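Local coordinates for protein pullulanase (Klebsiella oxytoca, PDB 2YOC) that hydrolyses the alpha-1,6-glucosidic linkages of pullulan and branched dextrins, and is secreted through a type 2 secretion system, at residues 409-413 and 941-945; 426-430 and 442-447; 451-455 and 582-586; 572-576 and 653-659; 866-870 and 929-934. All coordinates share one frame; numbering follows the deposited sequence.

Contact 1: residues 409-413 and 941-945; sequences LAKMT and TELRK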
# COMPACT_ATOMS: atom_id res chain seq x y z
N LEU B 409 -18.47 -16.62 -26.90
CA LEU B 409 -17.79 -17.40 -25.85
C LEU B 409 -18.27 -17.09 -24.48
O LEU B 409 -18.53 -18.00 -23.72
CB LEU B 409 -16.29 -17.15 -25.87
CG LEU B 409 -15.51 -17.71 -27.00
CD1 LEU B 409 -14.11 -17.23 -26.92
CD2 LEU B 409 -15.55 -19.21 -26.98
N ALA B 410 -18.38 -15.79 -24.15
CA ALA B 410 -18.82 -15.33 -22.83
C ALA B 410 -20.20 -15.91 -22.43
O ALA B 410 -20.47 -16.04 -21.23
CB ALA B 410 -18.85 -13.81 -22.80
N LYS B 411 -21.03 -16.29 -23.42
CA LYS B 411 -22.35 -16.87 -23.18
C LYS B 411 -22.28 -18.26 -22.58
O LYS B 411 -23.25 -18.68 -21.96
CB LYS B 411 -23.23 -16.80 -24.43
CG LYS B 411 -23.90 -15.43 -24.59
CD LYS B 411 -23.92 -14.92 -26.01
CE LYS B 411 -24.32 -13.45 -26.14
NZ LYS B 411 -23.28 -12.48 -25.69
N MSE B 412 -21.09 -18.92 -22.71
CA MSE B 412 -20.78 -20.27 -22.20
C MSE B 412 -21.18 -20.51 -20.74
O MSE B 412 -20.68 -19.84 -19.84
CB MSE B 412 -19.29 -20.59 -22.41
CG MSE B 412 -18.96 -22.07 -22.47
SE MSE B 412 -17.03 -22.38 -22.75
CE MSE B 412 -16.93 -21.92 -24.67
N THR B 413 -22.10 -21.49 -20.54
CA THR B 413 -22.63 -21.91 -19.23
C THR B 413 -22.46 -23.43 -19.11
O THR B 413 -23.27 -24.21 -19.63
CB THR B 413 -24.07 -21.37 -19.09
OG1 THR B 413 -23.99 -19.95 -19.03
CG2 THR B 413 -24.74 -21.82 -17.83
N THR B 941 -29.86 -18.74 -14.87
CA THR B 941 -29.37 -19.02 -16.21
C THR B 941 -30.19 -18.26 -17.23
O THR B 941 -29.62 -17.71 -18.18
CB THR B 941 -29.27 -20.55 -16.50
OG1 THR B 941 -30.56 -21.15 -16.50
CG2 THR B 941 -28.31 -21.29 -15.56
N GLU B 942 -31.53 -18.20 -17.02
CA GLU B 942 -32.45 -17.48 -17.91
C GLU B 942 -32.04 -16.01 -17.97
O GLU B 942 -31.91 -15.45 -19.07
CB GLU B 942 -33.92 -17.66 -17.49
CG GLU B 942 -34.48 -19.02 -17.85
CD GLU B 942 -35.95 -19.27 -17.56
OE1 GLU B 942 -36.29 -19.74 -16.45
OE2 GLU B 942 -36.76 -19.05 -18.49
N LEU B 943 -31.75 -15.43 -16.79
CA LEU B 943 -31.27 -14.06 -16.64
C LEU B 943 -30.00 -13.80 -17.46
O LEU B 943 -29.96 -12.86 -18.24
CB LEU B 943 -31.04 -13.73 -15.15
CG LEU B 943 -32.30 -13.58 -14.30
CD1 LEU B 943 -31.98 -13.64 -12.83
CD2 LEU B 943 -33.06 -12.32 -14.63
N ARG B 944 -28.97 -14.69 -17.30
CA ARG B 944 -27.68 -14.67 -18.00
C ARG B 944 -27.89 -14.57 -19.50
O ARG B 944 -27.20 -13.78 -20.16
CB ARG B 944 -26.88 -15.93 -17.63
CG ARG B 944 -25.54 -16.07 -18.34
CD ARG B 944 -24.65 -17.08 -17.66
NE ARG B 944 -23.30 -17.07 -18.22
CZ ARG B 944 -22.28 -16.34 -17.76
NH1 ARG B 944 -22.45 -15.54 -16.72
NH2 ARG B 944 -21.09 -16.42 -18.35
N LYS B 945 -28.86 -15.35 -20.05
CA LYS B 945 -29.17 -15.31 -21.47
C LYS B 945 -30.17 -14.19 -21.86
O LYS B 945 -30.43 -13.99 -23.05
CB LYS B 945 -29.57 -16.70 -22.02
CG LYS B 945 -30.77 -17.38 -21.36
CD LYS B 945 -31.12 -18.68 -22.05
CE LYS B 945 -32.45 -18.66 -22.76
NZ LYS B 945 -33.54 -19.16 -21.87
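R944 of helix 927-945 reaches to T413, and its guanidinium comes among the backbone carbonyls of the turn leading up to that threonine. NH2 of R944 approaches O of A410 to 3.0 Å, while NE of R944 lies 3.1 Å from OG1 of T413. The O of K411 sits near the guanidinium plane at its edge, 4.1 Å from NE of R944; the approaches of T413 and A410 are oblique. An extended side chain makes this reach possible: CG of R944 is anti to the backbone N (chi1 177°), and the chain runs straight on to NE, sliding past the T413 side chain in the opposite direction. Next to the arginine, the methyl groups of the two threonines are neighbours, CG2 of T413 lying 4.3 Å from CG2 of T941.

T413 begins the first strand of the (beta/alpha)8 barrel, so the contact lies at the N-terminal end of the barrel strands, where the helix after the eighth strand packs against the lead-in to the first. The second shell fixes both partners. T413 OG1 donates to O of K411 at 3.3 Å, which sets the rotation of the hydroxyl. R944 NH1 is bonded to the carbonyls of M855 and G857, and NH2 to that of G859, so the buried guanidinium is held by the loop entering strand 860-864. T941 OG1 in turn bonds to O of S457.

Contact 2: residues 426-430 and 442-447; sequences DQTVP and AGDSNM
The first turn of helix 446-457 is met by D426 and T428, two side chains of a beta turn that precedes it in the chain, and each offers a side-chain oxygen to a backbone N-H that an N-terminal turn cannot pair within the helix. N of M447 donates to OD2 of D426 at 2.8 Å, nearly along the C-O axis of the carboxylate and fairly straight, with an N-H...O angle of 161°. N of N446 donates to OG1 of T428 at 2.7 Å. The hydroxyl is turned inward, OG1 lying between the backbone N and the carbonyl carbon of its own residue (chi1 54°), and this brings it over the start of the helix.

The other carboxylate oxygen organises the turn itself. OD1 of D426 accepts from OG1 of T428 at 2.7 Å and from N of T428, both arriving on the same face above the carboxylate plane; the second bond makes an Asx turn inside the type I turn D426 to V429. T428 OG1 thus gives its proton to D426 while receiving that of N446. S445 is the N-cap proper: its OG caps N of V448 and also donates to O of A442. This loop follows the first strand of the (beta/alpha)8 barrel and leads into the helix of the first crossover. The positive helix end would be expected to stabilise the negative charge of D426, which is buried. CG2 of V429 lies 3.6 Å from CB of S445, and CB of A442 makes apolar contact with CG1 of V429 and, at 4.1 Å, with CD of P430.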
# COMPACT_ATOMS: atom_id res chain seq x y z
N ASP B 426 -30.48 -43.49 -11.98
CA ASP B 426 -31.75 -43.20 -12.63
C ASP B 426 -32.49 -44.43 -13.16
O ASP B 426 -32.11 -45.01 -14.18
CB ASP B 426 -31.66 -42.07 -13.65
CG ASP B 426 -33.01 -41.48 -14.03
OD1 ASP B 426 -34.04 -41.89 -13.43
OD2 ASP B 426 -33.05 -40.58 -14.90
N GLN B 427 -33.56 -44.79 -12.45
CA GLN B 427 -34.42 -45.94 -12.75
C GLN B 427 -35.15 -45.80 -14.08
O GLN B 427 -35.38 -46.82 -14.76
CB GLN B 427 -35.40 -46.20 -11.60
CG GLN B 427 -34.72 -46.50 -10.27
CD GLN B 427 -33.92 -47.79 -10.27
OE1 GLN B 427 -34.37 -48.85 -10.76
NE2 GLN B 427 -32.71 -47.74 -9.70
N THR B 428 -35.47 -44.55 -14.49
CA THR B 428 -36.16 -44.29 -15.76
C THR B 428 -35.27 -44.54 -16.97
O THR B 428 -35.74 -44.46 -18.11
CB THR B 428 -36.83 -42.91 -15.76
OG1 THR B 428 -35.86 -41.91 -15.43
CG2 THR B 428 -37.98 -42.82 -14.80
N VAL B 429 -33.98 -44.85 -16.71
CA VAL B 429 -32.99 -45.18 -17.73
C VAL B 429 -32.93 -46.72 -17.80
O VAL B 429 -32.63 -47.33 -16.77
CB VAL B 429 -31.58 -44.60 -17.44
CG1 VAL B 429 -30.60 -44.94 -18.57
CG2 VAL B 429 -31.63 -43.10 -17.20
N PRO B 430 -33.18 -47.36 -18.98
CA PRO B 430 -33.11 -48.83 -19.06
C PRO B 430 -31.83 -49.35 -18.45
O PRO B 430 -30.75 -48.80 -18.70
CB PRO B 430 -33.20 -49.13 -20.55
CG PRO B 430 -33.06 -47.81 -21.24
CD PRO B 430 -33.54 -46.78 -20.29
N ALA B 442 -31.89 -42.05 -23.65
CA ALA B 442 -33.11 -42.36 -22.89
C ALA B 442 -33.95 -41.09 -22.74
O ALA B 442 -34.08 -40.56 -21.63
CB ALA B 442 -32.74 -42.93 -21.52
N GLY B 443 -34.50 -40.62 -23.87
CA GLY B 443 -35.30 -39.40 -23.98
C GLY B 443 -36.34 -39.23 -22.90
O GLY B 443 -36.63 -38.10 -22.49
N ASP B 444 -36.89 -40.36 -22.41
CA ASP B 444 -37.92 -40.40 -21.39
C ASP B 444 -37.35 -40.82 -20.03
O ASP B 444 -37.85 -41.74 -19.39
CB ASP B 444 -39.09 -41.28 -21.86
CG ASP B 444 -39.72 -40.82 -23.18
OD1 ASP B 444 -40.17 -39.65 -23.25
OD2 ASP B 444 -39.78 -41.65 -24.12
N SER B 445 -36.30 -40.14 -19.59
CA SER B 445 -35.72 -40.41 -18.29
C SER B 445 -35.73 -39.13 -17.45
O SER B 445 -35.84 -38.03 -18.01
CB SER B 445 -34.31 -40.96 -18.43
OG SER B 445 -33.37 -39.96 -18.78
N ASN B 446 -35.62 -39.26 -16.12
CA ASN B 446 -35.57 -38.09 -15.23
C ASN B 446 -34.32 -37.26 -15.53
O ASN B 446 -34.41 -36.03 -15.64
CB ASN B 446 -35.55 -38.51 -13.76
CG ASN B 446 -36.75 -39.31 -13.28
OD1 ASN B 446 -37.84 -39.29 -13.88
ND2 ASN B 446 -36.53 -40.03 -12.18
N MSE B 447 -33.17 -37.94 -15.69
CA MSE B 447 -31.90 -37.31 -15.99
C MSE B 447 -31.98 -36.61 -17.34
O MSE B 447 -31.80 -35.39 -17.38
CB MSE B 447 -30.76 -38.34 -15.93
CG MSE B 447 -29.38 -37.76 -16.16
SE MSE B 447 -28.89 -37.75 -18.03
CE MSE B 447 -28.84 -39.66 -18.40

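Contact 3: residues 451-455 and 582-586; sequences LKTLS and DLGMN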
# COMPACT_ATOMS: atom_id res chain seq x y z
N LEU B 451 -31.77 -32.46 -17.91
CA LEU B 451 -30.78 -31.77 -18.75
C LEU B 451 -31.48 -30.98 -19.84
O LEU B 451 -31.17 -29.81 -20.01
CB LEU B 451 -29.72 -32.72 -19.33
CG LEU B 451 -28.87 -33.51 -18.32
CD1 LEU B 451 -27.76 -34.22 -19.02
CD2 LEU B 451 -28.26 -32.62 -17.27
N LYS B 452 -32.50 -31.59 -20.47
CA LYS B 452 -33.36 -30.96 -21.49
C LYS B 452 -33.93 -29.62 -20.95
O LYS B 452 -33.81 -28.60 -21.63
CB LYS B 452 -34.50 -31.92 -21.92
CG LYS B 452 -34.32 -32.57 -23.29
CD LYS B 452 -35.22 -33.80 -23.47
CE LYS B 452 -34.95 -34.51 -24.78
NZ LYS B 452 -35.53 -35.89 -24.81
N THR B 453 -34.47 -29.61 -19.70
CA THR B 453 -34.97 -28.34 -19.14
C THR B 453 -33.85 -27.36 -18.79
O THR B 453 -34.01 -26.16 -19.04
CB THR B 453 -36.07 -28.47 -18.05
OG1 THR B 453 -35.47 -28.58 -16.78
CG2 THR B 453 -37.06 -29.59 -18.32
N LEU B 454 -32.71 -27.85 -18.23
CA LEU B 454 -31.58 -26.98 -17.91
C LEU B 454 -31.06 -26.29 -19.19
O LEU B 454 -30.81 -25.08 -19.17
CB LEU B 454 -30.47 -27.76 -17.22
CG LEU B 454 -30.77 -28.28 -15.79
CD1 LEU B 454 -29.74 -29.29 -15.34
CD2 LEU B 454 -30.86 -27.14 -14.76
N SER B 455 -31.02 -27.03 -20.32
CA SER B 455 -30.59 -26.53 -21.61
C SER B 455 -31.50 -25.44 -22.10
O SER B 455 -31.05 -24.51 -22.78
CB SER B 455 -30.58 -27.65 -22.65
OG SER B 455 -30.05 -27.17 -23.87
N ASP B 582 -30.56 -33.52 -29.58
CA ASP B 582 -31.70 -33.82 -28.72
C ASP B 582 -31.70 -32.99 -27.42
O ASP B 582 -32.78 -32.69 -26.90
CB ASP B 582 -31.79 -35.34 -28.46
CG ASP B 582 -31.55 -36.25 -29.69
OD1 ASP B 582 -31.59 -35.73 -30.85
OD2 ASP B 582 -31.30 -37.46 -29.49
N LEU B 583 -30.52 -32.62 -26.89
CA LEU B 583 -30.42 -31.79 -25.69
C LEU B 583 -30.00 -30.36 -26.03
O LEU B 583 -30.08 -29.49 -25.15
CB LEU B 583 -29.48 -32.35 -24.61
CG LEU B 583 -29.58 -33.80 -24.16
CD1 LEU B 583 -28.81 -33.97 -22.87
CD2 LEU B 583 -30.99 -34.21 -23.91
N GLY B 584 -29.51 -30.13 -27.25
CA GLY B 584 -29.10 -28.81 -27.75
C GLY B 584 -28.06 -28.04 -26.95
O GLY B 584 -28.21 -26.84 -26.69
N MSE B 585 -26.98 -28.75 -26.57
CA MSE B 585 -25.85 -28.22 -25.82
C MSE B 585 -24.53 -28.62 -26.49
O MSE B 585 -24.44 -29.71 -27.07
CB MSE B 585 -25.88 -28.76 -24.39
CG MSE B 585 -26.84 -28.01 -23.48
SE MSE B 585 -26.81 -28.63 -21.63
CE MSE B 585 -27.68 -30.37 -21.84
N ASN B 586 -23.52 -27.75 -26.40
CA ASN B 586 -22.18 -28.05 -26.92
C ASN B 586 -21.48 -29.07 -25.99
O ASN B 586 -21.99 -29.35 -24.91
CB ASN B 586 -21.35 -26.78 -26.96
CG ASN B 586 -21.71 -25.81 -28.03
OD1 ASN B 586 -22.80 -25.84 -28.61
ND2 ASN B 586 -20.78 -24.89 -28.29
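Helix 446-457 runs past the connection that leaves helix 567-582, its backbone coming nearest where CA of K452 lies 5.2 Å from CA of L583, and G584 there abandons helical angles with a positive phi. Both helices belong to successive beta-alpha-beta crossovers of the (beta/alpha)8 barrel, and the connection feeds strand 586-591, so the contact joins neighbouring crossovers at the N-terminal end of the strands.

L583 is the hub of the packing, with one methyl for each of two helix residues. CD1 of L583 rests 3.9 Å from CB of L451, the two leucine side chains meeting at a slant, while CD2 of L583 touches CG of K452 at 3.8 Å, the chains there nearly perpendicular. K452 uses its aliphatic part: the chain is extended beyond CG and lays CE 3.5 Å from O of D582, and its ammonium goes on to a weak bond with O of G443. Selenomethionine M585 packs against L451 and S455. Its chain bends at chi3 (-71°), which turns CE back to 4.0 Å from CB of L451, and its CG lies next to the S455 side chain. The carbonyl of L583 is satisfied from the helix by S455, whose hydroxyl stands anti to its backbone N (chi1 -175°). OG of S455 donates to O of L583 at 2.6 Å, with a C=O...O angle of 163°, nearly head-on to the carbonyl.

Contact 4: residues 572-576 and 653-659; sequences FRTMI and WTTDYKI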
# COMPACT_ATOMS: atom_id res chain seq x y z
N PHE B 572 -20.18 -43.56 -28.38
CA PHE B 572 -19.69 -42.25 -27.95
C PHE B 572 -20.28 -41.18 -28.88
O PHE B 572 -20.90 -40.23 -28.40
CB PHE B 572 -18.17 -42.21 -28.04
CG PHE B 572 -17.52 -41.00 -27.44
CD1 PHE B 572 -17.55 -39.78 -28.08
CD2 PHE B 572 -16.81 -41.10 -26.25
CE1 PHE B 572 -16.92 -38.66 -27.54
CE2 PHE B 572 -16.15 -39.99 -25.73
CZ PHE B 572 -16.22 -38.78 -26.36
N ARG B 573 -20.10 -41.35 -30.21
CA ARG B 573 -20.64 -40.46 -31.23
C ARG B 573 -22.15 -40.31 -31.05
O ARG B 573 -22.65 -39.19 -31.00
CB ARG B 573 -20.28 -40.97 -32.63
CG ARG B 573 -18.87 -40.58 -33.04
CD ARG B 573 -18.47 -41.25 -34.33
NE ARG B 573 -17.33 -40.61 -34.98
CZ ARG B 573 -16.67 -41.13 -36.00
NH1 ARG B 573 -17.03 -42.31 -36.49
NH2 ARG B 573 -15.64 -40.49 -36.53
N THR B 574 -22.85 -41.44 -30.82
CA THR B 574 -24.28 -41.43 -30.55
C THR B 574 -24.60 -40.52 -29.37
O THR B 574 -25.55 -39.75 -29.47
CB THR B 574 -24.83 -42.83 -30.35
OG1 THR B 574 -24.44 -43.66 -31.46
CG2 THR B 574 -26.35 -42.82 -30.17
N MSE B 575 -23.78 -40.57 -28.29
CA MSE B 575 -23.97 -39.68 -27.14
C MSE B 575 -23.76 -38.22 -27.56
O MSE B 575 -24.57 -37.37 -27.18
CB MSE B 575 -23.05 -40.04 -26.00
CG MSE B 575 -23.22 -39.14 -24.80
SE MSE B 575 -21.74 -39.31 -23.58
CE MSE B 575 -20.23 -39.03 -24.92
N ILE B 576 -22.71 -37.93 -28.39
CA ILE B 576 -22.46 -36.57 -28.85
C ILE B 576 -23.68 -36.06 -29.63
O ILE B 576 -24.21 -35.00 -29.29
CB ILE B 576 -21.11 -36.39 -29.62
CG1 ILE B 576 -19.87 -36.83 -28.77
CG2 ILE B 576 -20.96 -34.97 -30.17
CD1 ILE B 576 -19.58 -36.00 -27.46
N TRP B 653 -10.25 -35.88 -31.61
CA TRP B 653 -11.44 -35.54 -30.82
C TRP B 653 -12.17 -34.37 -31.46
O TRP B 653 -13.41 -34.34 -31.47
CB TRP B 653 -11.09 -35.25 -29.36
CG TRP B 653 -10.42 -36.39 -28.64
CD1 TRP B 653 -9.12 -36.46 -28.25
CD2 TRP B 653 -11.03 -37.63 -28.23
NE1 TRP B 653 -8.89 -37.63 -27.56
CE2 TRP B 653 -10.05 -38.37 -27.54
CE3 TRP B 653 -12.33 -38.17 -28.34
CZ2 TRP B 653 -10.31 -39.63 -26.99
CZ3 TRP B 653 -12.60 -39.40 -27.76
CH2 TRP B 653 -11.60 -40.12 -27.11
N THR B 654 -11.41 -33.44 -32.07
CA THR B 654 -11.96 -32.29 -32.77
C THR B 654 -12.79 -32.68 -33.99
O THR B 654 -14.00 -32.45 -33.92
CB THR B 654 -10.93 -31.18 -32.97
OG1 THR B 654 -10.33 -30.92 -31.71
CG2 THR B 654 -11.53 -29.90 -33.47
N THR B 655 -12.20 -33.28 -35.06
CA THR B 655 -12.96 -33.68 -36.26
C THR B 655 -13.65 -35.01 -36.28
O THR B 655 -14.72 -35.11 -36.90
CB THR B 655 -12.27 -33.44 -37.61
OG1 THR B 655 -10.90 -33.83 -37.58
CG2 THR B 655 -12.49 -32.03 -38.11
N ASP B 656 -13.06 -36.03 -35.69
CA ASP B 656 -13.73 -37.32 -35.75
C ASP B 656 -14.81 -37.47 -34.68
O ASP B 656 -15.85 -38.08 -34.92
CB ASP B 656 -12.70 -38.45 -35.78
CG ASP B 656 -11.69 -38.24 -36.92
OD1 ASP B 656 -12.12 -38.06 -38.09
OD2 ASP B 656 -10.47 -38.27 -36.64
N TYR B 657 -14.61 -36.80 -33.54
CA TYR B 657 -15.57 -36.84 -32.44
C TYR B 657 -16.45 -35.62 -32.27
O TYR B 657 -17.44 -35.67 -31.52
CB TYR B 657 -14.91 -37.28 -31.14
CG TYR B 657 -14.52 -38.73 -31.23
CD1 TYR B 657 -15.47 -39.74 -31.13
CD2 TYR B 657 -13.20 -39.10 -31.51
CE1 TYR B 657 -15.11 -41.08 -31.19
CE2 TYR B 657 -12.84 -40.44 -31.60
CZ TYR B 657 -13.79 -41.43 -31.43
OH TYR B 657 -13.43 -42.75 -31.47
N LYS B 658 -16.12 -34.53 -33.01
CA LYS B 658 -16.91 -33.30 -33.02
C LYS B 658 -17.08 -32.71 -31.62
O LYS B 658 -18.21 -32.43 -31.17
CB LYS B 658 -18.24 -33.51 -33.79
CG LYS B 658 -18.03 -33.64 -35.29
CD LYS B 658 -19.31 -33.79 -36.07
CE LYS B 658 -18.96 -33.80 -37.53
NZ LYS B 658 -20.13 -33.61 -38.41
N ILE B 659 -15.94 -32.55 -30.92
CA ILE B 659 -15.87 -31.95 -29.58
C ILE B 659 -15.71 -30.42 -29.80
O ILE B 659 -15.02 -30.01 -30.77
CB ILE B 659 -14.72 -32.62 -28.79
CG1 ILE B 659 -15.03 -34.11 -28.52
CG2 ILE B 659 -14.36 -31.87 -27.51
CD1 ILE B 659 -16.13 -34.47 -27.42
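The F572 ring has a methyl over one face and an isoleucine at its edge: CE of selenomethionine M575 stands 4.0 Å above the ring plane over its centre, and CD1 of I659 comes up near the plane. F572, W653 and Y657 also form an aromatic cluster that packs two helices of adjacent beta-alpha units in the (beta/alpha)8 barrel, helix 567-582 against the end of helix 640-655 and the turn after it. F572 meets both rings obliquely, whereas its pairing with Y437, outside the cluster, is edge-to-face. The plane of F572 makes 69° with that of Y657, CD1 of F572 meeting CD1 of Y657 at 3.7 Å; with the six-membered ring of W653 the angle is 41°, and CZ of F572 is 3.9 Å from CZ3 of W653. That same CZ3 also lies over one face of Y657, offset toward the rim. W653 is further fixed by NE1, which donates to O of Y552.

One helical turn on, I576 touches CD1 of I659 with its own CD1 at 3.8 Å. R573 stretches in an extended chain across Y657 to the turn, while its other bonds go to the carbonyls of L384 and L389. Its grip on D656 is side-on, two nitrogens to one oxygen: NE and NH2 of R573 each donate to O of D656 at 2.9 Å, the acceptor only 4° out of the guanidinium plane.

Contact 5: residues 866-870 and 929-934; sequences GSELL and ELKQMT
L870 points at the face of helix 927-945 and sets its two methyls against different residues of that helix. CD1 of L870 lies 3.9 Å from CD2 of L930, and CD2 of L870 is 3.5 Å from CG of selenomethionine M933; in both pairs the side chains are inclined to each other, neither parallel nor perpendicular. The shape of M933 suits this. CG is anti to its backbone N (chi1 -171°), and bends at chi2 and chi3 shape the rest of the chain, SE of M933 coming 4.0 Å from CD2 of L870. CG of M933 also borders O of E868, at 3.4 Å.

L869 and L930 meet differently, by side chain against main chain: CD2 of L930 abuts O of L869 at 3.4 Å. The L869 side chain turns instead to T934, where its CD2 lies 3.3 Å from OG1. That hydroxyl is occupied inside its own helix, donating to O of L930 at 2.7 Å from 42° above the carbonyl plane, so L930 O takes both this bond and the backbone one from N of T934. The E868 carboxylate leads away from the helix; OE2 bonds NE2 of H450, and OE1 receives a weak bond from N of G866.

The short 3-10 turn at S867 and E868 comes shortly after strand 860-864; V844 touches L870 and L851 touches M933, both from helix 840-855. Packing of this kind, a loop after the eighth strand lying on the helix that follows it, belongs to the last beta-alpha unit of a (beta/alpha)8 barrel, as in the alpha-amylase family of glycoside hydrolases.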
# COMPACT_ATOMS: atom_id res chain seq x y z
N GLY B 866 -25.31 -31.25 -10.51
CA GLY B 866 -26.01 -31.49 -9.25
C GLY B 866 -26.20 -30.28 -8.35
O GLY B 866 -26.98 -30.37 -7.40
N SER B 867 -25.50 -29.15 -8.61
CA SER B 867 -25.61 -27.95 -7.77
C SER B 867 -27.02 -27.38 -7.72
O SER B 867 -27.43 -26.86 -6.68
CB SER B 867 -24.60 -26.88 -8.18
OG SER B 867 -23.30 -27.43 -8.09
N GLU B 868 -27.78 -27.59 -8.83
CA GLU B 868 -29.18 -27.23 -9.01
C GLU B 868 -30.10 -28.12 -8.14
O GLU B 868 -31.30 -27.84 -8.03
CB GLU B 868 -29.57 -27.35 -10.51
CG GLU B 868 -29.83 -28.76 -11.04
CD GLU B 868 -28.64 -29.67 -11.30
OE1 GLU B 868 -27.49 -29.22 -11.07
OE2 GLU B 868 -28.84 -30.80 -11.80
N LEU B 869 -29.55 -29.24 -7.59
CA LEU B 869 -30.23 -30.22 -6.75
C LEU B 869 -29.51 -30.32 -5.41
O LEU B 869 -29.42 -31.41 -4.83
CB LEU B 869 -30.31 -31.59 -7.45
CG LEU B 869 -30.92 -31.63 -8.87
CD1 LEU B 869 -30.83 -33.01 -9.47
CD2 LEU B 869 -32.34 -31.10 -8.91
N LEU B 870 -28.96 -29.20 -4.93
CA LEU B 870 -28.26 -29.07 -3.64
C LEU B 870 -27.29 -30.21 -3.35
O LEU B 870 -27.10 -30.58 -2.19
CB LEU B 870 -29.32 -28.94 -2.51
CG LEU B 870 -30.39 -27.87 -2.71
CD1 LEU B 870 -31.56 -28.10 -1.82
CD2 LEU B 870 -29.83 -26.49 -2.45
N GLU B 929 -37.42 -28.84 -1.57
CA GLU B 929 -36.21 -28.02 -1.55
C GLU B 929 -35.45 -28.14 -2.87
O GLU B 929 -35.03 -27.11 -3.43
CB GLU B 929 -35.33 -28.38 -0.34
CG GLU B 929 -35.95 -28.07 1.03
CD GLU B 929 -37.13 -28.92 1.51
OE1 GLU B 929 -36.93 -30.12 1.80
OE2 GLU B 929 -38.25 -28.37 1.61
N LEU B 930 -35.31 -29.37 -3.39
CA LEU B 930 -34.64 -29.63 -4.67
C LEU B 930 -35.38 -28.90 -5.79
O LEU B 930 -34.74 -28.22 -6.59
CB LEU B 930 -34.47 -31.14 -4.95
CG LEU B 930 -33.92 -31.97 -3.78
CD1 LEU B 930 -33.92 -33.41 -4.09
CD2 LEU B 930 -32.50 -31.54 -3.39
N LYS B 931 -36.73 -28.96 -5.78
CA LYS B 931 -37.55 -28.26 -6.77
C LYS B 931 -37.39 -26.72 -6.66
O LYS B 931 -37.30 -26.04 -7.68
CB LYS B 931 -39.02 -28.71 -6.67
CG LYS B 931 -39.32 -29.97 -7.48
CD LYS B 931 -40.81 -30.38 -7.40
CE LYS B 931 -41.11 -31.68 -8.11
NZ LYS B 931 -42.57 -31.92 -8.29
N GLN B 932 -37.31 -26.20 -5.42
CA GLN B 932 -37.08 -24.78 -5.11
C GLN B 932 -35.71 -24.35 -5.72
O GLN B 932 -35.65 -23.35 -6.45
CB GLN B 932 -37.11 -24.58 -3.57
CG GLN B 932 -37.09 -23.15 -3.07
CD GLN B 932 -37.16 -23.08 -1.55
OE1 GLN B 932 -36.24 -22.61 -0.86
NE2 GLN B 932 -38.27 -23.54 -0.97
N MSE B 933 -34.63 -25.13 -5.44
CA MSE B 933 -33.30 -24.86 -5.97
C MSE B 933 -33.25 -24.94 -7.51
O MSE B 933 -32.63 -24.07 -8.12
CB MSE B 933 -32.23 -25.77 -5.32
CG MSE B 933 -30.80 -25.39 -5.66
SE MSE B 933 -30.34 -23.59 -5.09
CE MSE B 933 -29.73 -22.89 -6.81
N THR B 934 -33.90 -25.96 -8.13
CA THR B 934 -33.91 -26.08 -9.60
C THR B 934 -34.54 -24.82 -10.20
O THR B 934 -33.96 -24.23 -11.11
CB THR B 934 -34.62 -27.37 -10.08
OG1 THR B 934 -34.21 -28.46 -9.27
CG2 THR B 934 -34.32 -27.70 -11.50

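All five contacts lie in the (beta/alpha)8 barrel, and contacts 2 to 5 are nested in the sequence loop closed by contact 1. Contacts 1 and 5 share helix 927-945, their centres 19 Å apart; contacts 2 and 3 share helix 446-457 and touch. Contact 3 also touches contact 5, through L454 CD1 and E868 OE2 at 4.0 Å, with contact 1 about 5 Å and contact 4 about 6 Å away between nearest atoms. Contacts 3 and 4 interleave along the chain. Contact 4 touches no ligand; the W653 side chain is about 11 Å from a calcium ion. In such glycoside hydrolases catalysis occurs at the C-terminal strand ends, so contacts 1 and 3, at the N-terminal ends, are probably remote from it.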